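Local coordinates for protein 1H-3-hydroxy-4-oxoquinoline 2,4-dioxygenase (Pseudomonas putida, PDB 3IBT) that cleaves the heterocyclic ring of 3-hydroxy-1H-quinolin-4-one with molecular oxygen and no cofactor, yielding N-formylanthranilate and carbon monoxide on an alpha/beta-hydrolase fold, at residues W178-A181 with C182-E186; Y220-L223 with Q224-A228; W99-I102 with D103-Q107. One frame throughout, in Å; residues are numbered along the deposited sequence.

Interaction 1 of 3, residues W178-A181 with C182-E186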
loop_
_atom_site.group_PDB
_atom_site.type_symbol
_atom_site.label_atom_id
_atom_site.label_comp_id
_atom_site.label_asym_id
_atom_site.label_seq_id
_atom_site.Cartn_x
_atom_site.Cartn_y
_atom_site.Cartn_z
ATOM N N TRP A 178 1.323 2.086 -15.422
ATOM C CA TRP A 178 2.528 1.409 -14.990
ATOM C C TRP A 178 3.706 2.413 -14.876
ATOM O O TRP A 178 4.572 2.340 -13.972
ATOM C CB TRP A 178 2.883 0.223 -15.915
ATOM C CG TRP A 178 4.074 -0.501 -15.349
ATOM C CD1 TRP A 178 5.347 -0.451 -15.809
ATOM C CD2 TRP A 178 4.111 -1.297 -14.149
ATOM N NE1 TRP A 178 6.173 -1.200 -15.001
ATOM C CE2 TRP A 178 5.438 -1.722 -13.972
ATOM C CE3 TRP A 178 3.147 -1.705 -13.225
ATOM C CZ2 TRP A 178 5.835 -2.537 -12.895
ATOM C CZ3 TRP A 178 3.542 -2.501 -12.145
ATOM C CH2 TRP A 178 4.869 -2.910 -11.998
ATOM N N GLN A 179 3.702 3.363 -15.804
ATOM C CA GLN A 179 4.769 4.323 -15.940
ATOM C C GLN A 179 4.636 5.409 -14.911
ATOM O O GLN A 179 5.597 5.699 -14.216
ATOM C CB GLN A 179 4.766 4.907 -17.341
ATOM C CG GLN A 179 5.228 3.908 -18.395
ATOM C CD GLN A 179 4.951 4.379 -19.817
ATOM O OE1 GLN A 179 4.609 5.544 -20.052
ATOM N NE2 GLN A 179 5.107 3.470 -20.779
ATOM N N ARG A 180 3.452 6.009 -14.796
ATOM C CA ARG A 180 3.250 7.016 -13.758
ATOM C C ARG A 180 3.771 6.469 -12.413
ATOM O O ARG A 180 4.449 7.173 -11.654
ATOM C CB ARG A 180 1.783 7.468 -13.664
ATOM C CG ARG A 180 1.532 8.387 -12.448
ATOM C CD ARG A 180 0.724 9.647 -12.711
ATOM N NE ARG A 180 -0.661 9.327 -13.041
ATOM C CZ ARG A 180 -1.134 9.230 -14.279
ATOM N NH1 ARG A 180 -2.406 8.910 -14.475
ATOM N NH2 ARG A 180 -0.337 9.449 -15.319
ATOM N N ALA A 181 3.470 5.196 -12.174
ATOM C CA ALA A 181 3.785 4.529 -10.947
ATOM C C ALA A 181 5.288 4.582 -10.707
ATOM O O ALA A 181 5.768 4.859 -9.596
ATOM C CB ALA A 181 3.314 3.106 -11.026
ATOM N N CYS A 182 6.026 4.351 -11.779
ATOM C CA CYS A 182 7.463 4.322 -11.673
ATOM C C CYS A 182 8.047 5.704 -11.478
ATOM O O CYS A 182 8.890 5.895 -10.600
ATOM C CB CYS A 182 8.077 3.544 -12.826
ATOM S SG CYS A 182 7.489 1.827 -12.678
ATOM N N ARG A 183 7.545 6.675 -12.223
ATOM C CA ARG A 183 7.989 8.037 -12.029
ATOM C C ARG A 183 7.749 8.411 -10.585
ATOM O O ARG A 183 8.586 9.045 -9.923
ATOM C CB ARG A 183 7.164 8.992 -12.857
ATOM C CG ARG A 183 7.328 8.962 -14.335
ATOM C CD ARG A 183 6.745 10.258 -14.807
ATOM N NE ARG A 183 5.761 10.740 -13.817
ATOM C CZ ARG A 183 4.450 10.863 -14.067
ATOM N NH1 ARG A 183 3.938 10.547 -15.291
ATOM N NH2 ARG A 183 3.648 11.317 -13.094
ATOM N N GLU A 184 6.589 8.020 -10.092
ATOM C CA GLU A 184 6.206 8.482 -8.790
ATOM C C GLU A 184 6.954 7.837 -7.681
ATOM O O GLU A 184 7.397 8.534 -6.777
ATOM C CB GLU A 184 4.715 8.357 -8.579
ATOM C CG GLU A 184 3.996 9.343 -9.447
ATOM C CD GLU A 184 4.550 10.735 -9.275
ATOM O OE1 GLU A 184 4.830 11.138 -8.118
ATOM O OE2 GLU A 184 4.711 11.421 -10.303
ATOM N N ILE A 185 7.094 6.517 -7.752
ATOM C CA ILE A 185 7.807 5.778 -6.727
ATOM C C ILE A 185 9.250 6.271 -6.719
ATOM O O ILE A 185 9.828 6.612 -5.647
ATOM C CB ILE A 185 7.767 4.249 -6.997
ATOM C CG1 ILE A 185 6.332 3.691 -6.927
ATOM C CG2 ILE A 185 8.708 3.497 -6.018
ATOM C CD1 ILE A 185 6.167 2.272 -7.474
ATOM N N GLU A 186 9.793 6.334 -7.941
ATOM C CA GLU A 186 11.117 6.857 -8.175
ATOM C C GLU A 186 11.193 8.214 -7.523
ATOM O O GLU A 186 11.996 8.404 -6.636
ATOM C CB GLU A 186 11.444 6.949 -9.663
ATOM C CG GLU A 186 12.899 6.566 -9.992
ATOM C CD GLU A 186 13.328 6.826 -11.460
ATOM O OE1 GLU A 186 12.592 7.498 -12.238
ATOM O OE2 GLU A 186 14.446 6.370 -11.828
#
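Cys182 lays its sulfur over one face of the Trp178 indole, one turn back along helix 175-192. SG lies 4.4 Å from the centroid of the five-membered ring and only 24° off its normal, which identifies a sulfur-aromatic contact over the face, displaced toward the rim. Trp178 has CG anti to the backbone N (chi1 -175°), which sets the indole beside the carbonyl carbon, leaning slightly forward, and SG of the next turn comes over one face.

The carbonyl oxygens of Gln179, Arg180 and Ala181 each accept an i to i+4 bond: Arg183 N donates to Gln179 O at 3.0 Å, Glu184 N to Arg180 O, and Ile185 N to Ala181 O. Trp178 O holds a weak one from Cys182 N, which also makes a weak bond to Gln179 O.

On the outer side, Arg180 and Arg183 meet. The aliphatic part of Arg180 touches the Arg183 head, CD lying 3.4 Å from NH2, while the two guanidinium planes are turned 30° apart. Arg183 is bent at chi3, and its NH2 forms a salt bridge with Glu184 OE2 at 3.0 Å; the bond uses the anti lone pair of OE2, and OE2 lies in the guanidinium plane of Arg183. Asp67 OD2, from a loop, binds the same NH2, whereas the Arg180 cation rests against the ring of Phe68.

Arg180 NH2 and Arg183 NH1 come within 4.4 Å, a like-charge approach that the two carboxylates on Arg183 and the aromatic partner of Arg180 probably offset. The side chains of Trp178 and Ala181 lie about 4 Å from those of Trp153 and Trp30 respectively, substrate-binding positions inferred by similarity. This turn thus probably pairs a charged side, its arginines compensated by acids and an aromatic ring, with a hydrophobic side facing the substrate pocket.

Interaction 2 of 3, residues Y220-L223 with Q224-A228. Unlike the reference sequence in segment 224-228: Glu226 (reference Asp).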
loop_
_atom_site.group_PDB
_atom_site.type_symbol
_atom_site.label_atom_id
_atom_site.label_comp_id
_atom_site.label_asym_id
_atom_site.label_seq_id
_atom_site.Cartn_x
_atom_site.Cartn_y
_atom_site.Cartn_z
ATOM N N TYR A 220 17.998 -7.862 5.621
ATOM C CA TYR A 220 16.847 -6.972 5.660
ATOM C C TYR A 220 15.980 -7.242 6.866
ATOM O O TYR A 220 15.524 -6.315 7.525
ATOM C CB TYR A 220 15.997 -7.174 4.392
ATOM C CG TYR A 220 14.895 -6.144 4.140
ATOM C CD1 TYR A 220 15.187 -4.923 3.508
ATOM C CD2 TYR A 220 13.557 -6.403 4.487
ATOM C CE1 TYR A 220 14.189 -3.968 3.235
ATOM C CE2 TYR A 220 12.526 -5.436 4.222
ATOM C CZ TYR A 220 12.868 -4.232 3.597
ATOM O OH TYR A 220 11.921 -3.276 3.346
ATOM N N ARG A 221 15.716 -8.513 7.139
ATOM C CA ARG A 221 14.952 -8.855 8.313
ATOM C C ARG A 221 15.699 -8.328 9.537
ATOM O O ARG A 221 15.097 -7.766 10.425
ATOM C CB ARG A 221 14.749 -10.367 8.386
ATOM C CG ARG A 221 13.995 -10.954 7.184
ATOM C CD ARG A 221 13.922 -12.465 7.293
ATOM N NE ARG A 221 13.411 -13.069 6.076
ATOM C CZ ARG A 221 14.177 -13.691 5.177
ATOM N NH1 ARG A 221 15.491 -13.790 5.383
ATOM N NH2 ARG A 221 13.648 -14.226 4.069
ATOM N N GLN A 222 17.024 -8.480 9.552
ATOM C CA GLN A 222 17.857 -7.999 10.637
ATOM C C GLN A 222 17.877 -6.459 10.735
ATOM O O GLN A 222 17.897 -5.878 11.834
ATOM C CB GLN A 222 19.260 -8.513 10.411
ATOM C CG GLN A 222 20.161 -8.433 11.589
ATOM C CD GLN A 222 19.523 -8.926 12.855
ATOM O OE1 GLN A 222 19.415 -8.176 13.807
ATOM N NE2 GLN A 222 19.116 -10.195 12.888
ATOM N N LEU A 223 17.897 -5.796 9.593
ATOM C CA LEU A 223 17.846 -4.344 9.566
ATOM C C LEU A 223 16.613 -3.819 10.313
ATOM O O LEU A 223 16.672 -2.756 10.913
ATOM C CB LEU A 223 17.793 -3.840 8.121
ATOM C CG LEU A 223 17.621 -2.329 7.950
ATOM C CD1 LEU A 223 18.991 -1.662 7.849
ATOM C CD2 LEU A 223 16.671 -1.888 6.779
ATOM N N GLN A 224 15.498 -4.540 10.284
ATOM C CA GLN A 224 14.317 -3.950 10.898
ATOM C C GLN A 224 14.360 -4.213 12.379
ATOM O O GLN A 224 14.065 -3.325 13.192
ATOM C CB GLN A 224 13.000 -4.407 10.269
ATOM C CG GLN A 224 12.816 -3.887 8.842
ATOM C CD GLN A 224 11.488 -4.355 8.222
ATOM O OE1 GLN A 224 11.453 -5.316 7.462
ATOM N NE2 GLN A 224 10.383 -3.685 8.581
ATOM N N LEU A 225 14.741 -5.426 12.727
ATOM C CA LEU A 225 14.864 -5.787 14.129
ATOM C C LEU A 225 15.701 -4.763 14.822
ATOM O O LEU A 225 15.392 -4.346 15.944
ATOM C CB LEU A 225 15.469 -7.158 14.260
ATOM C CG LEU A 225 14.445 -8.252 14.578
ATOM C CD1 LEU A 225 13.001 -7.992 14.010
ATOM C CD2 LEU A 225 15.021 -9.552 14.055
ATOM N N GLU A 226 16.698 -4.287 14.077
ATOM C CA GLU A 226 17.637 -3.279 14.566
ATOM C C GLU A 226 17.120 -1.857 14.566
ATOM O O GLU A 226 17.333 -1.142 15.529
ATOM C CB GLU A 226 18.975 -3.371 13.841
ATOM C CG GLU A 226 19.843 -4.536 14.323
ATOM C CD GLU A 226 21.042 -4.676 13.428
ATOM O OE1 GLU A 226 20.968 -4.126 12.303
ATOM O OE2 GLU A 226 22.076 -5.290 13.835
ATOM N N PHE A 227 16.419 -1.446 13.509
ATOM C CA PHE A 227 15.797 -0.148 13.536
ATOM C C PHE A 227 14.882 -0.039 14.716
ATOM O O PHE A 227 14.895 0.956 15.455
ATOM C CB PHE A 227 14.993 0.088 12.304
ATOM C CG PHE A 227 14.607 1.511 12.145
ATOM C CD1 PHE A 227 13.259 1.905 12.257
ATOM C CD2 PHE A 227 15.588 2.485 11.922
ATOM C CE1 PHE A 227 12.905 3.253 12.125
ATOM C CE2 PHE A 227 15.249 3.850 11.783
ATOM C CZ PHE A 227 13.914 4.228 11.885
ATOM N N ALA A 228 14.092 -1.093 14.895
ATOM C CA ALA A 228 13.106 -1.157 15.961
ATOM C C ALA A 228 13.736 -1.124 17.358
ATOM O O ALA A 228 13.138 -0.617 18.318
ATOM C CB ALA A 228 12.270 -2.353 15.787
#
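Gln224 brings its amide oxygen against the Tyr220 ring, one turn apart on helix 218-230, which links strands 207-212 and 234-238 in a beta-alpha-beta unit. OE1 sits 3.4 Å from CE2 and approaches obliquely, with the amide and ring planes 66° apart. Tyr220 has CG anti to the backbone N (chi1 -169°), and its ring stands out from the helix side; Gln224 has CG beside the backbone N, and its extended chain runs back and crosses the phenol obliquely. Both ends are anchored outside the helix: Gln224 NE2 hydrogen-bonds His210 ND1 on strand 207-212, and Tyr220 OH pairs with Leu123 N. The Tyr220 side chain lies about 7 Å from that of Asp120, which by similarity raises the basicity of the active-site histidine.

Gln222 and Glu226 make a second crossing. Gln222 bends at chi2, which folds its OE1 to 3.7 Å from Glu226 CG, the amide and carboxylate planes standing 78° apart.

Behind the side chains, the N-H of Gln224 is shared by Tyr220 O and Arg221 O, each 3.3 Å from N; the donor lies above the carbonyl plane of Arg221. Phe227 N bonds Leu223 O at 2.9 Å.

The chemistry is therefore two-sided: polar bonds to His210 and Leu123 probably set how the Gln224 amide turns toward the Tyr220 ring, whereas Gln222 and Glu226 meet through van der Waals contact.

Interaction 3 of 3, residues W99-I102 with D103-Q107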
loop_
_atom_site.group_PDB
_atom_site.type_symbol
_atom_site.label_atom_id
_atom_site.label_comp_id
_atom_site.label_asym_id
_atom_site.label_seq_id
_atom_site.Cartn_x
_atom_site.Cartn_y
_atom_site.Cartn_z
ATOM N N TRP A 99 3.746 5.463 1.111
ATOM C CA TRP A 99 4.028 6.879 0.885
ATOM C C TRP A 99 2.741 7.727 1.089
ATOM O O TRP A 99 2.794 8.759 1.764
ATOM C CB TRP A 99 4.566 7.149 -0.538
ATOM C CG TRP A 99 5.795 6.458 -0.892
ATOM C CD1 TRP A 99 5.918 5.353 -1.695
ATOM C CD2 TRP A 99 7.115 6.805 -0.459
ATOM N NE1 TRP A 99 7.240 4.980 -1.764
ATOM C CE2 TRP A 99 7.996 5.842 -1.008
ATOM C CE3 TRP A 99 7.635 7.808 0.382
ATOM C CZ2 TRP A 99 9.374 5.864 -0.770
ATOM C CZ3 TRP A 99 9.026 7.829 0.624
ATOM C CH2 TRP A 99 9.874 6.861 0.046
ATOM N N VAL A 100 1.607 7.310 0.510
ATOM C CA VAL A 100 0.311 8.000 0.744
ATOM C C VAL A 100 -0.150 7.936 2.231
ATOM O O VAL A 100 -0.479 8.942 2.846
ATOM C CB VAL A 100 -0.810 7.426 -0.200
ATOM C CG1 VAL A 100 -2.143 8.111 0.020
ATOM C CG2 VAL A 100 -0.370 7.473 -1.681
ATOM N N ASN A 101 -0.157 6.730 2.785
ATOM C CA ASN A 101 -0.424 6.494 4.195
ATOM C C ASN A 101 0.331 7.471 5.126
ATOM O O ASN A 101 -0.293 8.212 5.913
ATOM C CB ASN A 101 -0.048 5.047 4.513
ATOM C CG ASN A 101 -0.506 4.602 5.881
ATOM O OD1 ASN A 101 -0.791 5.426 6.765
ATOM N ND2 ASN A 101 -0.572 3.280 6.078
ATOM N N ILE A 102 1.663 7.496 5.016
ATOM C CA ILE A 102 2.451 8.355 5.873
ATOM C C ILE A 102 2.185 9.835 5.634
ATOM O O ILE A 102 2.240 10.647 6.562
ATOM C CB ILE A 102 3.935 8.008 5.779
ATOM C CG1 ILE A 102 4.100 6.577 6.244
ATOM C CG2 ILE A 102 4.780 8.870 6.698
ATOM C CD1 ILE A 102 3.586 6.340 7.628
ATOM N N ASP A 103 1.872 10.190 4.397
ATOM C CA ASP A 103 1.534 11.579 4.095
ATOM C C ASP A 103 0.321 12.012 4.926
ATOM O O ASP A 103 0.254 13.136 5.444
ATOM C CB ASP A 103 1.242 11.773 2.606
ATOM C CG ASP A 103 1.507 13.214 2.141
ATOM O OD1 ASP A 103 2.563 13.775 2.522
ATOM O OD2 ASP A 103 0.685 13.801 1.394
ATOM N N VAL A 104 -0.629 11.096 5.073
ATOM C CA VAL A 104 -1.867 11.440 5.733
ATOM C C VAL A 104 -1.602 11.498 7.221
ATOM O O VAL A 104 -2.075 12.407 7.888
ATOM C CB VAL A 104 -2.983 10.486 5.353
ATOM C CG1 VAL A 104 -4.156 10.661 6.264
ATOM C CG2 VAL A 104 -3.378 10.722 3.919
ATOM N N CYS A 105 -0.797 10.571 7.728
ATOM C CA CYS A 105 -0.402 10.633 9.130
ATOM C C CYS A 105 0.272 11.948 9.426
ATOM O O CYS A 105 0.217 12.434 10.553
ATOM C CB CYS A 105 0.538 9.502 9.492
ATOM S SG CYS A 105 -0.275 7.910 9.753
ATOM N N GLU A 106 0.908 12.519 8.403
ATOM C CA GLU A 106 1.613 13.790 8.548
ATOM C C GLU A 106 0.688 14.981 8.324
ATOM O O GLU A 106 0.886 16.028 8.946
ATOM C CB GLU A 106 2.816 13.883 7.599
ATOM C CG GLU A 106 3.853 14.986 7.965
ATOM C CD GLU A 106 4.800 15.371 6.807
ATOM O OE1 GLU A 106 4.935 14.572 5.854
ATOM O OE2 GLU A 106 5.424 16.466 6.845
ATOM N N GLN A 107 -0.306 14.827 7.439
ATOM C CA GLN A 107 -1.217 15.932 7.099
ATOM C C GLN A 107 -2.204 16.168 8.221
ATOM O O GLN A 107 -2.305 17.276 8.721
ATOM C CB GLN A 107 -1.919 15.725 5.747
ATOM C CG GLN A 107 -1.070 16.152 4.502
ATOM C CD GLN A 107 -1.913 16.417 3.230
ATOM O OE1 GLN A 107 -1.641 15.858 2.157
ATOM N NE2 GLN A 107 -2.941 17.265 3.358
#
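Trp99 O accepts from Asp103 N at 3.1 Å, opening a run of i to i+4 backbone bonds that continues with Val104 N to Val100 O, Cys105 N to Asn101 O at 3.0 Å, and Glu106 N to Ile102 O at 2.9 Å, while Val104 N also makes a weak second bond to Asn101 O.

Side-chain contact along this turn is modest. The clearest pair is Asn101 and Cys105, with OD1 3.9 Å from SG. Asn101 sets CG anti to the backbone N (chi1 -170°), which places the amide beside the carbonyl carbon, with OD1 the end turned to Cys105, and Cys105 points back toward it. The amide is gripped at both ends from the sheet: OD1 hydrogen-bonds Thr116 OG1 and ND2 hydrogen-bonds Ser93 OG, which fixes its rotation and satisfies a buried polar group. Asp103 CB packs on Val100 O at 3.3 Å, and Val104 CG2 on the same oxygen at 3.6 Å.

This is helix 97-107, which follows strand 89-94 and the Ser-X-Ser-X-Gly turn that occupies the nucleophile-elbow position of alpha/beta hydrolases, with Ser95, a substrate-binding residue by similarity, at its centre; it precedes strand 115-119 in a beta-alpha-beta crossover. Asn101 ties the helix to both strands. On its flanks, Asp103 touches helix 70-83, and Glu106 forms a salt bridge with Arg198 of helix 195-200; Trp99 packs its indole among Trp121, Tyr189 and Trp192, the last two at the end of helix 175-192.

From the N terminus, the chain meets interaction 3 first, then interaction 1, then interaction 2. Each joins adjoining turns of one helix, so none closes a long loop, and they follow in series without nesting or crossing. Interaction 3 sits in the crossover helix between strands 89-94 and 115-119. Interaction 1 lies in the helical insertion between strands 115-119 and 207-212, and interaction 2 in the crossover between 207-212 and 234-238. Interactions 1 and 3, centres about 18 Å apart, do not touch, but the helix carrying interaction 1 continues past it to pack against that of interaction 3. Interaction 2 lies about 22 Å from interaction 3 and 27 Å from interaction 1, centre to centre.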